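Local atomic coordinates of putative type VI secretion protein (Escherichia coli, PDB entry 6SKI), a protein that probably acts as a phospholipase effector toxin of the type VI secretion system, loaded onto and inhibited by the VgrG spike that carries it. Residues 102-107 / 443-448; 110-115 / 120-125; 420-425 / 436-441; 424-429 / 461-466. All blocks are in the same frame, centred on the assembly; numbering follows the deposited sequence.

Interaction 1: residues 102-107 / 443-448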
loop_
_atom_site.group_PDB
_atom_site.type_symbol
_atom_site.label_atom_id
_atom_site.label_comp_id
_atom_site.label_asym_id
_atom_site.label_seq_id
_atom_site.Cartn_x
_atom_site.Cartn_y
_atom_site.Cartn_z
ATOM N N ILE A 102 -7.041 -2.296 2.477
ATOM C CA ILE A 102 -6.327 -2.050 3.721
ATOM C C ILE A 102 -7.167 -1.179 4.642
ATOM O O ILE A 102 -7.176 -1.371 5.862
ATOM C CB ILE A 102 -4.954 -1.422 3.427
ATOM C CG1 ILE A 102 -4.105 -2.387 2.603
ATOM C CG2 ILE A 102 -4.244 -1.056 4.711
ATOM C CD1 ILE A 102 -3.874 -3.705 3.282
ATOM N N HIS A 103 -7.907 -0.229 4.072
ATOM C CA HIS A 103 -8.855 0.553 4.857
ATOM C C HIS A 103 -9.889 -0.345 5.524
ATOM O O HIS A 103 -10.180 -0.204 6.716
ATOM C CB HIS A 103 -9.542 1.580 3.960
ATOM C CG HIS A 103 -10.568 2.408 4.667
ATOM N ND1 HIS A 103 -11.906 2.084 4.673
ATOM C CD2 HIS A 103 -10.455 3.554 5.377
ATOM C CE1 HIS A 103 -12.572 2.987 5.368
ATOM N NE2 HIS A 103 -11.716 3.892 5.803
ATOM N N TRP A 104 -10.448 -1.286 4.766
ATOM C CA TRP A 104 -11.492 -2.150 5.303
ATOM C C TRP A 104 -10.924 -3.147 6.300
ATOM O O TRP A 104 -11.583 -3.486 7.287
ATOM C CB TRP A 104 -12.204 -2.867 4.163
ATOM C CG TRP A 104 -12.930 -1.936 3.261
ATOM C CD1 TRP A 104 -12.740 -1.781 1.925
ATOM C CD2 TRP A 104 -13.966 -1.020 3.628
ATOM N NE1 TRP A 104 -13.589 -0.825 1.433
ATOM C CE2 TRP A 104 -14.354 -0.342 2.461
ATOM C CE3 TRP A 104 -14.603 -0.710 4.831
ATOM C CZ2 TRP A 104 -15.349 0.627 2.460
ATOM C CZ3 TRP A 104 -15.588 0.251 4.828
ATOM C CH2 TRP A 104 -15.952 0.909 3.651
ATOM N N LEU A 105 -9.709 -3.637 6.056
ATOM C CA LEU A 105 -9.061 -4.507 7.029
ATOM C C LEU A 105 -8.779 -3.760 8.323
ATOM O O LEU A 105 -8.910 -4.326 9.413
ATOM C CB LEU A 105 -7.770 -5.071 6.446
ATOM C CG LEU A 105 -7.896 -6.246 5.484
ATOM C CD1 LEU A 105 -6.558 -6.520 4.842
ATOM C CD2 LEU A 105 -8.419 -7.481 6.176
ATOM N N ASN A 106 -8.384 -2.491 8.224
ATOM C CA ASN A 106 -8.187 -1.671 9.413
ATOM C C ASN A 106 -9.497 -1.480 10.165
ATOM O O ASN A 106 -9.549 -1.613 11.391
ATOM C CB ASN A 106 -7.579 -0.326 9.017
ATOM C CG ASN A 106 -7.108 0.474 10.207
ATOM O OD1 ASN A 106 -6.068 0.185 10.792
ATOM N ND2 ASN A 106 -7.870 1.494 10.569
ATOM N N ILE A 107 -10.571 -1.162 9.440
ATOM C CA ILE A 107 -11.875 -0.981 10.074
ATOM C C ILE A 107 -12.353 -2.275 10.717
ATOM O O ILE A 107 -13.025 -2.251 11.755
ATOM C CB ILE A 107 -12.897 -0.452 9.046
ATOM C CG1 ILE A 107 -12.493 0.932 8.536
ATOM C CG2 ILE A 107 -14.290 -0.410 9.639
ATOM C CD1 ILE A 107 -11.902 1.834 9.591
ATOM N N THR A 443 -22.567 -1.976 4.088
ATOM C CA THR A 443 -23.127 -2.137 2.755
ATOM C C THR A 443 -22.109 -1.863 1.662
ATOM O O THR A 443 -22.352 -2.216 0.504
ATOM C CB THR A 443 -24.335 -1.217 2.570
ATOM O OG1 THR A 443 -23.897 0.146 2.524
ATOM C CG2 THR A 443 -25.316 -1.392 3.718
ATOM N N GLU A 444 -20.976 -1.255 2.006
ATOM C CA GLU A 444 -19.873 -1.118 1.072
ATOM C C GLU A 444 -19.115 -2.420 0.890
ATOM O O GLU A 444 -18.301 -2.522 -0.033
ATOM C CB GLU A 444 -18.909 -0.036 1.557
ATOM C CG GLU A 444 -19.307 1.370 1.169
ATOM C CD GLU A 444 -19.145 2.349 2.313
ATOM O OE1 GLU A 444 -19.205 1.914 3.482
ATOM O OE2 GLU A 444 -18.959 3.554 2.044
ATOM N N LEU A 445 -19.362 -3.409 1.744
ATOM C CA LEU A 445 -18.663 -4.683 1.708
ATOM C C LEU A 445 -19.579 -5.833 1.327
ATOM O O LEU A 445 -19.142 -6.987 1.325
ATOM C CB LEU A 445 -18.015 -4.957 3.063
ATOM C CG LEU A 445 -16.859 -4.024 3.415
ATOM C CD1 LEU A 445 -16.065 -4.563 4.587
ATOM C CD2 LEU A 445 -15.969 -3.805 2.208
ATOM N N GLN A 446 -20.832 -5.547 0.987
ATOM C CA GLN A 446 -21.785 -6.582 0.625
ATOM C C GLN A 446 -21.620 -6.942 -0.840
ATOM O O GLN A 446 -21.466 -6.067 -1.697
ATOM C CB GLN A 446 -23.220 -6.130 0.895
ATOM C CG GLN A 446 -23.521 -5.889 2.357
ATOM C CD GLN A 446 -23.082 -7.039 3.238
ATOM O OE1 GLN A 446 -23.478 -8.185 3.028
ATOM N NE2 GLN A 446 -22.251 -6.742 4.228
ATOM N N LEU A 447 -21.653 -8.233 -1.117
ATOM C CA LEU A 447 -21.397 -8.816 -2.421
ATOM C C LEU A 447 -22.697 -8.986 -3.198
ATOM O O LEU A 447 -23.712 -9.392 -2.627
ATOM C CB LEU A 447 -20.716 -10.167 -2.268
ATOM C CG LEU A 447 -19.228 -10.050 -1.971
ATOM C CD1 LEU A 447 -18.607 -11.410 -1.930
ATOM C CD2 LEU A 447 -18.571 -9.199 -3.033
ATOM N N PRO A 448 -22.689 -8.664 -4.488
ATOM C CA PRO A 448 -23.849 -8.972 -5.325
ATOM C C PRO A 448 -24.080 -10.472 -5.374
ATOM O O PRO A 448 -23.161 -11.266 -5.166
ATOM C CB PRO A 448 -23.453 -8.421 -6.698
ATOM C CG PRO A 448 -22.421 -7.393 -6.405
ATOM C CD PRO A 448 -21.659 -7.927 -5.235
#

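Interaction 2: residues 110-115 / 120-125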
loop_
_atom_site.group_PDB
_atom_site.type_symbol
_atom_site.label_atom_id
_atom_site.label_comp_id
_atom_site.label_asym_id
_atom_site.label_seq_id
_atom_site.Cartn_x
_atom_site.Cartn_y
_atom_site.Cartn_z
ATOM N N HIS A 110 -10.051 -6.285 14.748
ATOM C CA HIS A 110 -10.649 -6.127 16.061
ATOM C C HIS A 110 -9.725 -5.313 16.960
ATOM O O HIS A 110 -8.586 -5.729 17.208
ATOM C CB HIS A 110 -10.924 -7.489 16.688
ATOM C CG HIS A 110 -11.567 -7.408 18.035
ATOM N ND1 HIS A 110 -10.971 -7.901 19.174
ATOM C CD2 HIS A 110 -12.750 -6.881 18.427
ATOM C CE1 HIS A 110 -11.761 -7.684 20.210
ATOM N NE2 HIS A 110 -12.847 -7.066 19.784
ATOM N N PRO A 111 -10.164 -4.159 17.456
ATOM C CA PRO A 111 -9.329 -3.397 18.386
ATOM C C PRO A 111 -9.633 -3.716 19.840
ATOM O O PRO A 111 -10.795 -3.894 20.217
ATOM C CB PRO A 111 -9.684 -1.952 18.035
ATOM C CG PRO A 111 -11.146 -2.039 17.720
ATOM C CD PRO A 111 -11.386 -3.414 17.108
ATOM N N ASP A 112 -8.599 -3.796 20.666
ATOM C CA ASP A 112 -8.761 -3.928 22.105
ATOM C C ASP A 112 -8.387 -2.607 22.758
ATOM O O ASP A 112 -7.324 -2.049 22.471
ATOM C CB ASP A 112 -7.900 -5.064 22.654
ATOM C CG ASP A 112 -8.563 -6.415 22.504
ATOM O OD1 ASP A 112 -9.571 -6.665 23.195
ATOM O OD2 ASP A 112 -8.084 -7.227 21.686
ATOM N N GLN A 113 -9.265 -2.100 23.624
ATOM C CA GLN A 113 -9.016 -0.832 24.302
ATOM C C GLN A 113 -8.814 -1.046 25.797
ATOM O O GLN A 113 -7.752 -0.707 26.318
ATOM C CB GLN A 113 -10.165 0.138 24.025
ATOM C CG GLN A 113 -10.045 0.872 22.708
ATOM C CD GLN A 113 -11.103 1.937 22.544
ATOM O OE1 GLN A 113 -12.166 1.869 23.157
ATOM N NE2 GLN A 113 -10.818 2.931 21.714
ATOM N N VAL A 114 -9.779 -1.634 26.495
ATOM C CA VAL A 114 -9.650 -1.964 27.907
ATOM C C VAL A 114 -9.719 -3.476 28.037
ATOM O O VAL A 114 -10.681 -4.101 27.575
ATOM C CB VAL A 114 -10.743 -1.288 28.751
ATOM C CG1 VAL A 114 -10.800 -1.909 30.133
ATOM C CG2 VAL A 114 -10.493 0.202 28.848
ATOM N N LEU A 115 -8.707 -4.064 28.661
ATOM C CA LEU A 115 -8.671 -5.512 28.751
ATOM C C LEU A 115 -9.590 -5.999 29.864
ATOM O O LEU A 115 -9.890 -5.284 30.822
ATOM C CB LEU A 115 -7.248 -6.010 28.991
ATOM C CG LEU A 115 -6.180 -5.458 28.051
ATOM C CD1 LEU A 115 -4.851 -6.132 28.310
ATOM C CD2 LEU A 115 -6.607 -5.636 26.610
ATOM N N THR A 120 -5.828 -12.478 28.064
ATOM C CA THR A 120 -4.400 -12.709 27.895
ATOM C C THR A 120 -3.937 -12.497 26.460
ATOM O O THR A 120 -2.791 -12.821 26.136
ATOM C CB THR A 120 -4.033 -14.120 28.357
ATOM O OG1 THR A 120 -5.100 -15.022 28.044
ATOM C CG2 THR A 120 -3.780 -14.140 29.853
ATOM N N SER A 121 -4.798 -11.975 25.593
ATOM C CA SER A 121 -4.407 -11.614 24.240
ATOM C C SER A 121 -5.198 -10.387 23.828
ATOM O O SER A 121 -6.417 -10.339 24.000
ATOM C CB SER A 121 -4.647 -12.753 23.246
ATOM O OG SER A 121 -4.376 -14.013 23.828
ATOM N N ALA A 122 -4.498 -9.403 23.273
ATOM C CA ALA A 122 -5.107 -8.141 22.895
ATOM C C ALA A 122 -4.623 -7.749 21.511
ATOM O O ALA A 122 -3.568 -8.188 21.053
ATOM C CB ALA A 122 -4.783 -7.032 23.898
ATOM N N GLN A 123 -5.414 -6.914 20.847
ATOM C CA GLN A 123 -5.090 -6.425 19.518
ATOM C C GLN A 123 -5.261 -4.918 19.475
ATOM O O GLN A 123 -6.271 -4.389 19.943
ATOM C CB GLN A 123 -5.970 -7.073 18.455
ATOM C CG GLN A 123 -5.433 -8.367 17.907
ATOM C CD GLN A 123 -6.326 -8.945 16.844
ATOM O OE1 GLN A 123 -7.312 -8.329 16.448
ATOM N NE2 GLN A 123 -5.984 -10.131 16.367
ATOM N N ILE A 124 -4.271 -4.235 18.913
ATOM C CA ILE A 124 -4.353 -2.820 18.602
ATOM C C ILE A 124 -3.924 -2.664 17.153
ATOM O O ILE A 124 -3.232 -3.517 16.594
ATOM C CB ILE A 124 -3.484 -1.955 19.538
ATOM C CG1 ILE A 124 -2.003 -2.223 19.293
ATOM C CG2 ILE A 124 -3.834 -2.224 20.986
ATOM C CD1 ILE A 124 -1.093 -1.396 20.153
ATOM N N LYS A 125 -4.352 -1.571 16.535
ATOM C CA LYS A 125 -4.184 -1.433 15.099
ATOM C C LYS A 125 -3.637 -0.060 14.754
ATOM O O LYS A 125 -3.794 0.905 15.504
ATOM C CB LYS A 125 -5.494 -1.698 14.347
ATOM C CG LYS A 125 -6.665 -0.831 14.736
ATOM C CD LYS A 125 -7.946 -1.478 14.253
ATOM C CE LYS A 125 -9.120 -0.535 14.316
ATOM N NZ LYS A 125 -10.396 -1.296 14.264
#

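Interaction 3: residues 420-425 / 436-441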
loop_
_atom_site.group_PDB
_atom_site.type_symbol
_atom_site.label_atom_id
_atom_site.label_comp_id
_atom_site.label_asym_id
_atom_site.label_seq_id
_atom_site.Cartn_x
_atom_site.Cartn_y
_atom_site.Cartn_z
ATOM N N CYS A 420 -11.792 -10.087 -2.795
ATOM C CA CYS A 420 -10.392 -10.169 -2.394
ATOM C C CYS A 420 -10.218 -9.857 -0.913
ATOM O O CYS A 420 -9.384 -10.471 -0.236
ATOM C CB CYS A 420 -9.562 -9.221 -3.251
ATOM S SG CYS A 420 -9.598 -9.652 -4.996
ATOM N N LEU A 421 -11.016 -8.922 -0.397
ATOM C CA LEU A 421 -11.046 -8.645 1.031
ATOM C C LEU A 421 -11.422 -9.884 1.823
ATOM O O LEU A 421 -10.810 -10.184 2.848
ATOM C CB LEU A 421 -12.043 -7.526 1.312
ATOM C CG LEU A 421 -12.092 -7.003 2.740
ATOM C CD1 LEU A 421 -10.758 -6.422 3.148
ATOM C CD2 LEU A 421 -13.190 -5.987 2.860
ATOM N N ARG A 422 -12.450 -10.600 1.376
ATOM C CA ARG A 422 -12.895 -11.780 2.107
ATOM C C ARG A 422 -11.854 -12.888 2.055
ATOM O O ARG A 422 -11.683 -13.635 3.024
ATOM C CB ARG A 422 -14.238 -12.253 1.561
ATOM C CG ARG A 422 -15.360 -11.335 1.971
ATOM C CD ARG A 422 -16.557 -11.435 1.073
ATOM N NE ARG A 422 -17.396 -10.252 1.212
ATOM C CZ ARG A 422 -18.455 -10.182 2.006
ATOM N NH1 ARG A 422 -18.806 -11.228 2.739
ATOM N NH2 ARG A 422 -19.160 -9.066 2.074
ATOM N N VAL A 423 -11.131 -12.999 0.941
ATOM C CA VAL A 423 -10.052 -13.982 0.873
ATOM C C VAL A 423 -8.939 -13.632 1.855
ATOM O O VAL A 423 -8.430 -14.501 2.578
ATOM C CB VAL A 423 -9.522 -14.101 -0.564
ATOM C CG1 VAL A 423 -8.471 -15.183 -0.640
ATOM C CG2 VAL A 423 -10.652 -14.416 -1.513
ATOM N N MET A 424 -8.546 -12.357 1.908
ATOM C CA MET A 424 -7.522 -11.957 2.871
ATOM C C MET A 424 -8.011 -12.119 4.306
ATOM O O MET A 424 -7.229 -12.470 5.195
ATOM C CB MET A 424 -7.071 -10.523 2.613
ATOM C CG MET A 424 -5.821 -10.130 3.388
ATOM S SD MET A 424 -4.353 -11.109 3.024
ATOM C CE MET A 424 -4.010 -10.617 1.347
ATOM N N LEU A 425 -9.297 -11.870 4.550
ATOM C CA LEU A 425 -9.851 -12.073 5.882
ATOM C C LEU A 425 -9.788 -13.538 6.277
ATOM O O LEU A 425 -9.466 -13.863 7.421
ATOM C CB LEU A 425 -11.294 -11.574 5.940
ATOM C CG LEU A 425 -11.551 -10.072 5.968
ATOM C CD1 LEU A 425 -12.980 -9.783 5.559
ATOM C CD2 LEU A 425 -11.277 -9.520 7.341
ATOM N N GLU A 436 -13.500 -8.261 13.114
ATOM C CA GLU A 436 -14.927 -8.117 13.302
ATOM C C GLU A 436 -15.655 -8.715 12.101
ATOM O O GLU A 436 -15.171 -8.631 10.970
ATOM C CB GLU A 436 -15.299 -6.648 13.465
ATOM C CG GLU A 436 -14.542 -5.926 14.573
ATOM C CD GLU A 436 -15.099 -6.189 15.962
ATOM O OE1 GLU A 436 -15.713 -7.254 16.183
ATOM O OE2 GLU A 436 -14.916 -5.322 16.841
ATOM N N PRO A 437 -16.809 -9.339 12.320
ATOM C CA PRO A 437 -17.544 -9.932 11.201
ATOM C C PRO A 437 -17.981 -8.875 10.199
ATOM O O PRO A 437 -18.208 -7.713 10.544
ATOM C CB PRO A 437 -18.748 -10.580 11.891
ATOM C CG PRO A 437 -18.202 -10.932 13.234
ATOM C CD PRO A 437 -17.446 -9.683 13.599
ATOM N N ILE A 438 -18.087 -9.288 8.941
ATOM C CA ILE A 438 -18.680 -8.452 7.907
ATOM C C ILE A 438 -20.189 -8.587 8.028
ATOM O O ILE A 438 -20.743 -9.673 7.824
ATOM C CB ILE A 438 -18.201 -8.853 6.506
ATOM C CG1 ILE A 438 -16.742 -8.459 6.299
ATOM C CG2 ILE A 438 -19.070 -8.201 5.447
ATOM C CD1 ILE A 438 -16.314 -8.470 4.851
ATOM N N ARG A 439 -20.852 -7.492 8.368
ATOM C CA ARG A 439 -22.277 -7.499 8.640
ATOM C C ARG A 439 -23.019 -6.765 7.533
ATOM O O ARG A 439 -22.425 -6.086 6.693
ATOM C CB ARG A 439 -22.562 -6.854 10.000
ATOM C CG ARG A 439 -21.772 -7.467 11.147
ATOM C CD ARG A 439 -22.052 -6.757 12.460
ATOM N NE ARG A 439 -21.220 -7.254 13.554
ATOM C CZ ARG A 439 -20.040 -6.742 13.889
ATOM N NH1 ARG A 439 -19.543 -5.716 13.214
ATOM N NH2 ARG A 439 -19.354 -7.256 14.901
ATOM N N GLN A 440 -24.344 -6.920 7.536
ATOM C CA GLN A 440 -25.178 -6.152 6.623
ATOM C C GLN A 440 -25.090 -4.660 6.904
ATOM O O GLN A 440 -25.420 -3.853 6.030
ATOM C CB GLN A 440 -26.629 -6.628 6.701
ATOM C CG GLN A 440 -26.910 -7.943 5.966
ATOM C CD GLN A 440 -25.965 -9.072 6.352
ATOM O OE1 GLN A 440 -25.913 -9.485 7.511
ATOM N NE2 GLN A 440 -25.214 -9.574 5.379
ATOM N N THR A 441 -24.659 -4.283 8.111
ATOM C CA THR A 441 -24.381 -2.882 8.402
ATOM C C THR A 441 -23.370 -2.309 7.417
ATOM O O THR A 441 -23.527 -1.176 6.942
ATOM C CB THR A 441 -23.872 -2.741 9.837
ATOM O OG1 THR A 441 -24.914 -3.106 10.750
ATOM C CG2 THR A 441 -23.437 -1.309 10.118
#

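Interaction 4: residues 424-429 / 461-466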
loop_
_atom_site.group_PDB
_atom_site.type_symbol
_atom_site.label_atom_id
_atom_site.label_comp_id
_atom_site.label_asym_id
_atom_site.label_seq_id
_atom_site.Cartn_x
_atom_site.Cartn_y
_atom_site.Cartn_z
ATOM N N MET A 424 -8.546 -12.357 1.908
ATOM C CA MET A 424 -7.522 -11.957 2.871
ATOM C C MET A 424 -8.011 -12.119 4.306
ATOM O O MET A 424 -7.229 -12.470 5.195
ATOM C CB MET A 424 -7.071 -10.523 2.613
ATOM C CG MET A 424 -5.821 -10.130 3.388
ATOM S SD MET A 424 -4.353 -11.109 3.024
ATOM C CE MET A 424 -4.010 -10.617 1.347
ATOM N N LEU A 425 -9.297 -11.870 4.550
ATOM C CA LEU A 425 -9.851 -12.073 5.882
ATOM C C LEU A 425 -9.788 -13.538 6.277
ATOM O O LEU A 425 -9.466 -13.863 7.421
ATOM C CB LEU A 425 -11.294 -11.574 5.940
ATOM C CG LEU A 425 -11.551 -10.072 5.968
ATOM C CD1 LEU A 425 -12.980 -9.783 5.559
ATOM C CD2 LEU A 425 -11.277 -9.520 7.341
ATOM N N ASP A 426 -10.091 -14.435 5.338
ATOM C CA ASP A 426 -10.006 -15.861 5.628
ATOM C C ASP A 426 -8.575 -16.269 5.940
ATOM O O ASP A 426 -8.329 -17.015 6.896
ATOM C CB ASP A 426 -10.553 -16.661 4.448
ATOM C CG ASP A 426 -10.684 -18.135 4.756
ATOM O OD1 ASP A 426 -11.065 -18.474 5.893
ATOM O OD2 ASP A 426 -10.407 -18.955 3.858
ATOM N N ALA A 427 -7.616 -15.771 5.159
ATOM C CA ALA A 427 -6.217 -16.102 5.410
ATOM C C ALA A 427 -5.769 -15.605 6.778
ATOM O O ALA A 427 -5.141 -16.342 7.550
ATOM C CB ALA A 427 -5.338 -15.509 4.313
ATOM N N ALA A 428 -6.096 -14.353 7.102
ATOM C CA ALA A 428 -5.676 -13.789 8.377
ATOM C C ALA A 428 -6.341 -14.503 9.545
ATOM O O ALA A 428 -5.694 -14.781 10.559
ATOM C CB ALA A 428 -5.982 -12.295 8.410
ATOM N N GLN A 429 -7.631 -14.818 9.420
ATOM C CA GLN A 429 -8.326 -15.534 10.481
ATOM C C GLN A 429 -7.767 -16.934 10.668
ATOM O O GLN A 429 -7.762 -17.453 11.789
ATOM C CB GLN A 429 -9.820 -15.582 10.172
ATOM C CG GLN A 429 -10.550 -14.301 10.524
ATOM C CD GLN A 429 -11.871 -14.163 9.799
ATOM O OE1 GLN A 429 -12.311 -15.081 9.110
ATOM N NE2 GLN A 429 -12.509 -13.010 9.947
ATOM N N GLN A 461 -10.226 -21.268 -3.054
ATOM C CA GLN A 461 -8.943 -21.226 -3.739
ATOM C C GLN A 461 -7.851 -20.764 -2.795
ATOM O O GLN A 461 -6.766 -21.357 -2.755
ATOM C CB GLN A 461 -9.029 -20.316 -4.960
ATOM C CG GLN A 461 -9.816 -20.911 -6.100
ATOM C CD GLN A 461 -9.914 -19.980 -7.276
ATOM O OE1 GLN A 461 -9.320 -18.907 -7.280
ATOM N NE2 GLN A 461 -10.671 -20.382 -8.284
ATOM N N GLY A 462 -8.144 -19.758 -1.968
ATOM C CA GLY A 462 -7.157 -19.323 -1.002
ATOM C C GLY A 462 -6.756 -20.452 -0.080
ATOM O O GLY A 462 -5.565 -20.730 0.091
ATOM N N LYS A 463 -7.744 -21.179 0.447
ATOM C CA LYS A 463 -7.432 -22.315 1.302
ATOM C C LYS A 463 -6.518 -23.286 0.576
ATOM O O LYS A 463 -5.526 -23.760 1.142
ATOM C CB LYS A 463 -8.716 -23.012 1.743
ATOM C CG LYS A 463 -9.607 -22.157 2.616
ATOM C CD LYS A 463 -10.895 -22.877 2.964
ATOM C CE LYS A 463 -11.825 -21.984 3.765
ATOM N NZ LYS A 463 -11.177 -21.451 4.994
ATOM N N ALA A 464 -6.791 -23.527 -0.707
ATOM C CA ALA A 464 -5.986 -24.478 -1.458
ATOM C C ALA A 464 -4.537 -24.023 -1.528
ATOM O O ALA A 464 -3.618 -24.831 -1.363
ATOM C CB ALA A 464 -6.564 -24.668 -2.857
ATOM N N VAL A 465 -4.306 -22.731 -1.763
ATOM C CA VAL A 465 -2.926 -22.264 -1.829
ATOM C C VAL A 465 -2.319 -22.222 -0.434
ATOM O O VAL A 465 -1.099 -22.339 -0.268
ATOM C CB VAL A 465 -2.838 -20.908 -2.554
ATOM C CG1 VAL A 465 -3.739 -20.911 -3.771
ATOM C CG2 VAL A 465 -3.176 -19.762 -1.636
ATOM N N ARG A 466 -3.157 -22.060 0.593
ATOM C CA ARG A 466 -2.639 -22.039 1.957
ATOM C C ARG A 466 -2.349 -23.448 2.456
ATOM O O ARG A 466 -1.407 -23.658 3.227
ATOM C CB ARG A 466 -3.614 -21.311 2.875
ATOM C CG ARG A 466 -3.593 -19.810 2.668
ATOM C CD ARG A 466 -4.260 -19.067 3.800
ATOM N NE ARG A 466 -5.562 -19.630 4.124
ATOM C CZ ARG A 466 -6.705 -19.178 3.625
ATOM N NH1 ARG A 466 -6.700 -18.162 2.775
ATOM N NH2 ARG A 466 -7.851 -19.742 3.969
#

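Interaction 1: residues 102-107 / 443-448
Trp104, on a helix that flanks the central sheet of an α/β-hydrolase-type fold, carries its indole outward to Leu445 and Glu444 of the loop between helices 416-431 and 452-466. The Leu445 half of the contact is a CH-π arrangement. Leu445 drops its CD2 methyl onto the five-membered part of the indole, 3.6 Å from the ring centroid and 5° off the ring normal, while CD1 reaches toward the six-membered part, 4.1 Å from Trp104 CE3. The indole is sandwiched, because His103, its neighbour in sequence, lies against the opposite face with ND1 3.8 Å above the ring plane. His103 in turn stacks on Tyr99.

Glu444 crosses the far end of the indole at about a right angle. Its CB is 3.7 Å from Trp104 CZ2, and a bend at chi2 (136°) brings the carboxylate back so that OE1 comes within 3.4 Å of Trp104 CH2. The carboxylate plane is turned 55° from the ring, and OE1 approaches obliquely. The other oxygen, OE2, makes a weak hydrogen bond to Tyr98 OH, which may help to set how the carboxylate is turned.

Leu421 of helix 416-431 touches both Trp104 and Leu445, making a three-way apolar junction. On the inner side of helix 101-108, Ile102 and Leu105 pack against Phe42 and Phe194 of two sheet strands. The same helix thus seals the sheet with one side and receives a long loop with the other, the layered packing characteristic of the α/β-hydrolase fold.

Interaction 2: residues 110-115 / 120-125
Asp112 points its side chain at strand 121-125 and pairs with Gln123 through both backbone and carboxylate. Its N donates to Gln123 O, with the donor nearly in line with the carbonyl (C=O...N 166°); the modelled 2.5 Å is short, so the exact length is doubtful. In the other direction Gln123 N donates to Asp112 OD2 at 2.8 Å, meeting the oxygen on its anti side, 17° out of the carboxylate plane. Asp112 CG lies beside its own backbone N (chi1 -83°), which swings OD2 over the strand, and OD1 is taken by Gln119 NE2.

Lys125 runs alongside Pro111 in the same direction, its extended chain following the proline ring until NZ is 3.6 Å from Pro111 CG, and its ammonium group hydrogen-bonds to Tyr109 O and weakly to Asn106 O. Toward the other end, Leu115 CD2 meets Ala122 CB at 3.6 Å, a small apolar patch extended by Phe175 of helix 156-178.

The two segments run antiparallel, yet a side-chain oxygen replaces one of the backbone acceptors expected of a regular ladder. The result is an irregular return from helix 101-108 into strand 121-128, which pairs in parallel with strand 22-43: the final leg of a β-α-β crossover.

Interaction 3: residues 420-425 / 436-441
Ile438 carries this contact, its side chain lying against Arg422 and Leu425 of helix 416-431. The tight part is methyl packing, against a leucine methyl and against the flat face of a guanidinium: Ile438 CD1 lies 3.7 Å from Leu425 CD1 and also sits over the middle of the Arg422 guanidinium, 3.9 Å above its plane. The second branch, CG2, comes 3.5 Å from Arg422 NH2. Ile438 can touch both residues because CG1 stands anti to the carbonyl carbon (chi1 -71°) and the branch continues extended to CD1. Arg422 is likewise extended from CG to NE, so its flat end lies beyond the helix surface, where the loop passes. Leu421 makes a looser approach, its CD2 4.5 Å from Ile438 CD1; it also packs against Asn101, Trp104 and Leu105 of helix 101-108.

The solvent side is different in kind. Pro437 and Arg439 are exposed, with their side chains turned from the helix, and Arg439 NH2 is 3.9 Å from Glu436 OE1, a long salt bridge within the loop itself.

Chemically, the flat cation of Arg422 takes aliphatic packing on its face, so helix and loop are held together here by dispersion, with no polar bond between the two segments.

Interaction 4: residues 424-429 / 461-466
Asp426 of helix 416-431 meets Lys463 and Arg466 of helix 452-466 in an interhelical salt-bridge network. Both cations reach the same oxygen. Arg466 NH2 donates to Asp426 OD2 at 2.7 Å, coming from above the carboxylate plane (68° out of it), and Lys463 NZ reaches OD2 at 2.8 Å through the syn lone pair; a weak bond from NZ to OD1 makes the lysine straddle the carboxylate. The two cations would tend to keep Asp426 ionised, an effect that nearby Glu430 probably tempers.

Next outward is what orients the arginine. A bend at chi3 (-49°) folds the guanidinium back between the helices, where one face rests on its own helix at Gly462 and Lys463 and the other on Ala427 and the Asp426 backbone. Glu430, one turn on from Asp426, forms a salt bridge with Arg466 NH2, and Phe280 of the sheet adds a cation-π contact.

The helix segments themselves run 9.9 Å apart at closest, their directions 40° from each other. Small residues face one another at the crossing, with the CA atoms of Ala427 and Gly462 7.2 Å apart, and the arginine fills the gap between them: its NH1 lies 3.4 Å from Ala427 CB.

Helix 416-431 joins three of the four contacts: interactions 3 and 4 share Met424 and Leu425, with centres 13 Å apart, and interactions 1 and 3 practically merge, their centres 6 Å apart, where Leu421 CD2 lies 3.5 Å from Trp104 CB. Interaction 2 stands about 21 Å from interaction 1 between centres, bridged by the weak bond from Lys125 to Asn106; His110 also approaches Glu436 of interaction 3. Interactions 2 and 4 do not touch, their nearest atoms being about 7 Å apart. The probable Ser197-His310-Asp245 triad belongs to the same fold: Met424 and Leu105 both pack on Phe244, the residue before Asp245.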